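Local coordinates for endoribonuclease L-PSP/chorismate mutase-like domain-containing protein (Agrobacterium tumefaciens, PDB 3D01) that is of unknown function but belongs to the YjgF/endoribonuclease L-PSP family of trimeric, chorismate mutase-like proteins, at residues I[148-151]-I[155-158]; I[16-21]-I[80-85]. All blocks are in the same frame, centred on the assembly; numbering follows the deposited sequence.

Contact 1 of 2, residues I[148-151]-I[155-158]; sequences SLPF and VEID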
ATOM      1  N   SER I 148     -10.402  11.538   4.341  1.00 14.51           N
ATOM      2  CA  SER I 148     -10.327  12.613   3.371  1.00 14.59           C
ATOM      3  C   SER I 148      -9.090  12.377   2.516  1.00 14.24           C
ATOM      4  O   SER I 148      -8.271  11.516   2.860  1.00 13.52           O
ATOM      5  CB  SER I 148     -10.234  13.981   4.049  1.00 14.57           C
ATOM      6  OG  SER I 148      -9.367  13.977   5.145  1.00 16.01           O
ATOM      7  N   LEU I 149      -8.962  13.161   1.438  1.00 14.25           N
ATOM      8  CA  LEU I 149      -7.877  13.011   0.469  1.00 13.90           C
ATOM      9  C   LEU I 149      -7.382  14.371   0.020  1.00 14.02           C
ATOM     10  O   LEU I 149      -8.116  15.352   0.117  1.00 12.76           O
ATOM     11  CB  LEU I 149      -8.316  12.181  -0.747  1.00 14.92           C
ATOM     12  CG  LEU I 149      -8.655  10.708  -0.520  1.00 13.72           C
ATOM     13  CD1 LEU I 149      -9.318  10.115  -1.781  1.00 16.38           C
ATOM     14  CD2 LEU I 149      -7.421   9.943  -0.116  1.00 17.11           C
ATOM     15  N   PRO I 150      -6.127  14.422  -0.490  1.00 13.50           N
ATOM     16  CA  PRO I 150      -5.604  15.679  -1.066  1.00 14.97           C
ATOM     17  C   PRO I 150      -6.577  16.365  -2.047  1.00 14.44           C
ATOM     18  O   PRO I 150      -7.217  15.687  -2.899  1.00 16.07           O
ATOM     19  CB  PRO I 150      -4.328  15.228  -1.781  1.00 14.84           C
ATOM     20  CG  PRO I 150      -3.863  14.037  -0.977  1.00 13.97           C
ATOM     21  CD  PRO I 150      -5.115  13.344  -0.520  1.00 14.62           C
ATOM     22  N   PHE I 151      -6.737  17.683  -1.878  1.00 15.34           N
ATOM     23  CA  PHE I 151      -7.584  18.519  -2.763  1.00 15.88           C
ATOM     24  C   PHE I 151      -9.059  18.176  -2.677  1.00 15.90           C
ATOM     25  O   PHE I 151      -9.842  18.559  -3.524  1.00 15.80           O
ATOM     26  CB  PHE I 151      -7.077  18.481  -4.208  1.00 16.91           C
ATOM     27  CG  PHE I 151      -5.644  18.893  -4.338  1.00 17.38           C
ATOM     28  CD1 PHE I 151      -5.315  20.231  -4.446  1.00 22.48           C
ATOM     29  CD2 PHE I 151      -4.617  17.948  -4.322  1.00 19.34           C
ATOM     30  CE1 PHE I 151      -3.970  20.621  -4.548  1.00 22.55           C
ATOM     31  CE2 PHE I 151      -3.290  18.332  -4.418  1.00 21.60           C
ATOM     32  CZ  PHE I 151      -2.976  19.682  -4.541  1.00 20.72           C
ATOM     33  N   VAL I 155     -11.603  10.146  -4.633  1.00 14.34           N
ATOM     34  CA  VAL I 155     -10.892   8.891  -4.812  1.00 14.46           C
ATOM     35  C   VAL I 155      -9.434   9.204  -5.207  1.00 15.08           C
ATOM     36  O   VAL I 155      -9.160  10.206  -5.901  1.00 15.56           O
ATOM     37  CB  VAL I 155     -11.534   7.994  -5.941  1.00 14.36           C
ATOM     38  CG1 VAL I 155     -10.778   6.619  -6.059  1.00 12.77           C
ATOM     39  CG2 VAL I 155     -13.061   7.869  -5.769  1.00 14.37           C
ATOM     40  N   GLU I 156      -8.533   8.360  -4.743  1.00 15.39           N
ATOM     41  CA  GLU I 156      -7.140   8.354  -5.154  1.00 15.06           C
ATOM     42  C   GLU I 156      -6.715   6.883  -5.331  1.00 15.65           C
ATOM     43  O   GLU I 156      -7.085   5.989  -4.538  1.00 15.34           O
ATOM     44  CB  GLU I 156      -6.262   9.012  -4.096  1.00 15.43           C
ATOM     45  CG  GLU I 156      -4.786   8.981  -4.378  1.00 16.19           C
ATOM     46  CD  GLU I 156      -3.937   9.476  -3.169  1.00 16.93           C
ATOM     47  OE1 GLU I 156      -4.452  10.235  -2.328  1.00 19.17           O
ATOM     48  OE2 GLU I 156      -2.749   9.091  -3.050  1.00 22.32           O
ATOM     49  N   ILE I 157      -5.929   6.636  -6.361  1.00 15.12           N
ATOM     50  CA  ILE I 157      -5.607   5.250  -6.727  1.00 15.30           C
ATOM     51  C   ILE I 157      -4.166   5.211  -7.190  1.00 15.77           C
ATOM     52  O   ILE I 157      -3.780   5.984  -8.067  1.00 16.91           O
ATOM     53  CB  ILE I 157      -6.512   4.669  -7.872  1.00 15.40           C
ATOM     54  CG1 ILE I 157      -8.027   4.804  -7.602  1.00 13.59           C
ATOM     55  CG2 ILE I 157      -6.171   3.170  -8.124  1.00 15.73           C
ATOM     56  CD1 ILE I 157      -8.926   4.090  -8.660  1.00 16.33           C
ATOM     57  N   ASP I 158      -3.377   4.331  -6.569  1.00 15.62           N
ATOM     58  CA  ASP I 158      -2.013   4.081  -7.003  1.00 16.50           C
ATOM     59  C   ASP I 158      -1.941   2.690  -7.653  1.00 16.46           C
ATOM     60  O   ASP I 158      -2.940   1.936  -7.673  1.00 16.08           O
ATOM     61  CB  ASP I 158      -0.991   4.312  -5.877  1.00 17.01           C
ATOM     62  CG  ASP I 158      -0.979   3.238  -4.810  1.00 18.69           C
ATOM     63  OD1 ASP I 158      -1.439   2.082  -5.021  1.00 21.75           O
ATOM     64  OD2 ASP I 158      -0.475   3.581  -3.721  1.00 22.91           O
TER
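Van der Waals contact of a leucine methyl with a peptide group carries most of the meeting between Leu149 and the start of strand 155-163. The methyl CD1 of Leu149 rests on the peptide link between Val155 and Glu156, 3.5 Å from both Val155 C and Glu156 N, and reaches Glu156 CB at 4.0 Å. With CG beside the backbone N and anti to the carbonyl carbon (chi1 -66°), the leucine fork is turned toward the strand; the methyls then part at CG, CD1 to the strand backbone and CD2 to the carboxylate end of Glu156. A branched aliphatic chain suits this buried place; Leu149 also packs on Ala110 of strand 99-110.

Residues 148-151 belong to the loop linking strand 140-146 to strand 155-163, and fold back against the start of the latter, beside the mixed sheet of the YjgF-like fold and close to a second subunit of the trimer.

The remaining touches are of carbon against carboxylate oxygen. Extended beyond CG, Glu156 brings OE1 to 3.7 Å from Leu149 CD2 and equally 3.7 Å from Pro150 CD, the proline lying roughly at right angles to the glutamate chain. These are van der Waals approaches; OE2 of the buried carboxylate is hydrogen-bonded elsewhere. Pro150 also packs on Gln118 of the second subunit.

Contact 2 of 2, residues I[16-21]-I[80-85]; sequences GRLKEL and CAVNIL
Leu18 reaches across from helix 3-21 and lays its two methyls against helix 70-91, CD1 meeting Val82 CG2 at 4.0 Å and CD2 meeting Leu85 CD1 at 4.3 Å. One leucine thus touches two residues that lie three apart, and so nearly one turn, along the opposite helix. Its CG stands anti to the backbone N (chi1 -176°), which aims CG at helix 70-91, and the second torsion (chi2 54°) sets how CD1 and CD2 spread from there. The Leu18 and Val82 side chains meet at a slant, and the valine offers CG2, the branch beside its own backbone N, while CG1, anti to that N, stays farther from Leu18.

The backbones remain well separated, with 8.5 Å between Leu18 CA and Val82 CA, so that the join is made by branched aliphatic ends alone. Leucine suits this distance because its methyls lie far enough from the main chain to bridge it; the shorter valine fits where the opposite methyl comes to meet it. All three residues are buried, whereas Arg17, Lys19 and Glu20 put charged chains on the exposed part of helix 3-21, the division expected of an amphipathic surface helix.

Phe23 and Leu25 of the following loop and Leu128 and Val132 of helix 118-133 also pack against Leu18. Helix 70-91, side by side with helix 118-133 (Ala81 on Ala125), lies between helix 3-21 and the sheet: Val82 and Leu85 meet helix 3-21, while Cys80 and Ile84 turn to strands 44-54 and 155-163.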
ATOM      1  N   GLY I  16      -7.534   3.446 -28.254  1.00 26.22           N
ATOM      2  CA  GLY I  16      -8.809   3.502 -28.958  1.00 26.03           C
ATOM      3  C   GLY I  16      -9.943   2.933 -28.125  1.00 25.66           C
ATOM      4  O   GLY I  16     -11.044   3.493 -28.081  1.00 25.54           O
ATOM      5  N   ARG I  17      -9.685   1.808 -27.463  1.00 25.61           N
ATOM      6  CA  ARG I  17     -10.654   1.237 -26.528  1.00 25.74           C
ATOM      7  C   ARG I  17     -11.033   2.250 -25.438  1.00 24.43           C
ATOM      8  O   ARG I  17     -12.183   2.353 -25.069  1.00 23.21           O
ATOM      9  CB  ARG I  17     -10.101  -0.013 -25.887  1.00 25.55           C
ATOM     10  CG  ARG I  17      -9.936  -1.171 -26.861  1.00 27.14           C
ATOM     11  CD  ARG I  17      -9.701  -2.423 -26.089  1.00 30.60           C
ATOM     12  NE  ARG I  17      -8.871  -3.454 -26.703  1.00 34.26           N
ATOM     13  CZ  ARG I  17      -9.236  -4.277 -27.692  1.00 40.80           C
ATOM     14  NH1 ARG I  17     -10.419  -4.141 -28.349  1.00 41.98           N
ATOM     15  NH2 ARG I  17      -8.367  -5.224 -28.076  1.00 39.37           N
ATOM     16  N   LEU I  18     -10.061   3.014 -24.981  1.00 24.31           N
ATOM     17  CA  LEU I  18     -10.327   4.010 -23.949  1.00 24.89           C
ATOM     18  C   LEU I  18     -11.214   5.131 -24.484  1.00 25.23           C
ATOM     19  O   LEU I  18     -12.122   5.591 -23.788  1.00 25.28           O
ATOM     20  CB  LEU I  18      -9.019   4.570 -23.434  1.00 24.44           C
ATOM     21  CG  LEU I  18      -9.102   5.559 -22.272  1.00 25.07           C
ATOM     22  CD1 LEU I  18      -9.922   4.910 -21.115  1.00 23.81           C
ATOM     23  CD2 LEU I  18      -7.656   5.926 -21.887  1.00 25.32           C
ATOM     24  N   LYS I  19     -10.959   5.586 -25.711  1.00 25.43           N
ATOM     25  CA  LYS I  19     -11.869   6.556 -26.353  1.00 26.43           C
ATOM     26  C   LYS I  19     -13.314   6.025 -26.497  1.00 26.61           C
ATOM     27  O   LYS I  19     -14.284   6.753 -26.292  1.00 27.47           O
ATOM     28  CB  LYS I  19     -11.336   6.982 -27.716  1.00 26.66           C
ATOM     29  CG  LYS I  19     -10.047   7.708 -27.657  1.00 27.20           C
ATOM     30  CD  LYS I  19      -9.605   8.202 -29.013  1.00 29.04           C
ATOM     31  CE  LYS I  19      -8.216   8.815 -28.902  1.00 29.12           C
ATOM     32  NZ  LYS I  19      -7.545   9.019 -30.209  1.00 30.34           N
ATOM     33  N   GLU I  20     -13.460   4.750 -26.838  1.00 26.77           N
ATOM     34  CA  GLU I  20     -14.771   4.133 -26.926  1.00 27.08           C
ATOM     35  C   GLU I  20     -15.482   4.164 -25.584  1.00 27.04           C
ATOM     36  O   GLU I  20     -16.707   4.108 -25.528  1.00 27.10           O
ATOM     37  CB  GLU I  20     -14.651   2.704 -27.402  1.00 27.25           C
ATOM     38  CG  GLU I  20     -14.188   2.586 -28.852  1.00 28.81           C
ATOM     39  CD  GLU I  20     -13.956   1.148 -29.277  1.00 29.63           C
ATOM     40  OE1 GLU I  20     -13.801   0.261 -28.423  1.00 34.86           O
ATOM     41  OE2 GLU I  20     -13.906   0.891 -30.491  1.00 35.34           O
ATOM     42  N   LEU I  21     -14.712   4.240 -24.509  1.00 26.52           N
ATOM     43  CA  LEU I  21     -15.297   4.332 -23.171  1.00 27.25           C
ATOM     44  C   LEU I  21     -15.584   5.774 -22.753  1.00 27.88           C
ATOM     45  O   LEU I  21     -16.246   6.010 -21.735  1.00 28.91           O
ATOM     46  CB  LEU I  21     -14.369   3.683 -22.158  1.00 26.53           C
ATOM     47  CG  LEU I  21     -14.277   2.163 -22.144  1.00 27.06           C
ATOM     48  CD1 LEU I  21     -13.321   1.728 -21.005  1.00 27.68           C
ATOM     49  CD2 LEU I  21     -15.640   1.525 -21.954  1.00 28.09           C
ATOM     50  N   CYS I  80      -9.164   8.530 -12.108  1.00 17.38           N
ATOM     51  CA  CYS I  80      -7.936   8.113 -11.462  1.00 17.02           C
ATOM     52  C   CYS I  80      -7.215   7.103 -12.346  1.00 16.60           C
ATOM     53  O   CYS I  80      -6.010   7.218 -12.560  1.00 17.68           O
ATOM     54  CB  CYS I  80      -8.222   7.497 -10.082  1.00 17.92           C
ATOM     55  SG  CYS I  80      -8.822   8.681  -8.868  1.00 18.78           S
ATOM     56  N   ALA I  81      -7.962   6.120 -12.829  1.00 15.84           N
ATOM     57  CA  ALA I  81      -7.427   5.062 -13.710  1.00 17.12           C
ATOM     58  C   ALA I  81      -6.870   5.622 -15.003  1.00 17.16           C
ATOM     59  O   ALA I  81      -5.836   5.174 -15.460  1.00 18.89           O
ATOM     60  CB  ALA I  81      -8.507   4.022 -14.006  1.00 15.46           C
ATOM     61  N   VAL I  82      -7.535   6.597 -15.592  1.00 17.63           N
ATOM     62  CA  VAL I  82      -7.031   7.235 -16.847  1.00 17.87           C
ATOM     63  C   VAL I  82      -5.709   7.980 -16.560  1.00 18.31           C
ATOM     64  O   VAL I  82      -4.744   7.941 -17.333  1.00 18.73           O
ATOM     65  CB  VAL I  82      -8.110   8.185 -17.468  1.00 17.91           C
ATOM     66  CG1 VAL I  82      -7.517   9.114 -18.575  1.00 19.42           C
ATOM     67  CG2 VAL I  82      -9.334   7.384 -17.981  1.00 18.48           C
ATOM     68  N   ASN I  83      -5.638   8.645 -15.410  1.00 18.30           N
ATOM     69  CA  ASN I  83      -4.409   9.296 -15.007  1.00 18.26           C
ATOM     70  C   ASN I  83      -3.300   8.290 -14.727  1.00 18.35           C
ATOM     71  O   ASN I  83      -2.153   8.529 -15.078  1.00 18.54           O
ATOM     72  CB  ASN I  83      -4.665  10.241 -13.822  1.00 19.47           C
ATOM     73  CG  ASN I  83      -5.372  11.511 -14.250  1.00 20.34           C
ATOM     74  OD1 ASN I  83      -6.606  11.628 -14.205  1.00 25.68           O
ATOM     75  ND2 ASN I  83      -4.604  12.451 -14.693  1.00 21.58           N
ATOM     76  N   ILE I  84      -3.645   7.134 -14.171  1.00 17.68           N
ATOM     77  CA  ILE I  84      -2.663   6.056 -14.006  1.00 17.61           C
ATOM     78  C   ILE I  84      -2.159   5.673 -15.392  1.00 17.65           C
ATOM     79  O   ILE I  84      -0.966   5.626 -15.608  1.00 17.64           O
ATOM     80  CB  ILE I  84      -3.230   4.802 -13.274  1.00 17.22           C
ATOM     81  CG1 ILE I  84      -3.405   5.096 -11.764  1.00 17.67           C
ATOM     82  CG2 ILE I  84      -2.288   3.589 -13.426  1.00 17.39           C
ATOM     83  CD1 ILE I  84      -4.213   4.043 -11.021  1.00 17.58           C
ATOM     84  N   LEU I  85      -3.076   5.444 -16.326  1.00 18.64           N
ATOM     85  CA  LEU I  85      -2.672   5.044 -17.703  1.00 19.08           C
ATOM     86  C   LEU I  85      -1.787   6.104 -18.388  1.00 19.51           C
ATOM     87  O   LEU I  85      -0.827   5.760 -19.106  1.00 19.90           O
ATOM     88  CB  LEU I  85      -3.899   4.709 -18.526  1.00 20.10           C
ATOM     89  CG  LEU I  85      -4.663   3.451 -18.111  1.00 20.73           C
ATOM     90  CD1 LEU I  85      -5.953   3.282 -18.974  1.00 20.62           C
ATOM     91  CD2 LEU I  85      -3.746   2.221 -18.214  1.00 21.81           C
TER

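The centres of the two contacts lie about 18 Å apart, on opposite sides of the chain's centre. Along the chain they come in series: contact 2 joins the N-terminal helix 3-21 to helix 70-91 near the middle of the chain, and contact 1 is a short-range closure near the C-terminus. Helix 70-91 connects them physically, since Cys80 SG lies 3.4 Å from Val155 O, and Ile84 CD1 lies 3.6 Å from Ile157 O. A layered section through the fold results, running from helix 3-21 through helix 70-91 to strand 155-163 and the loop before it. The contact 1 end borders a second subunit, whereas no other chain of the trimer touches the segments of contact 2, so contact 2 is packing internal to the subunit, on the helical side of the sheet.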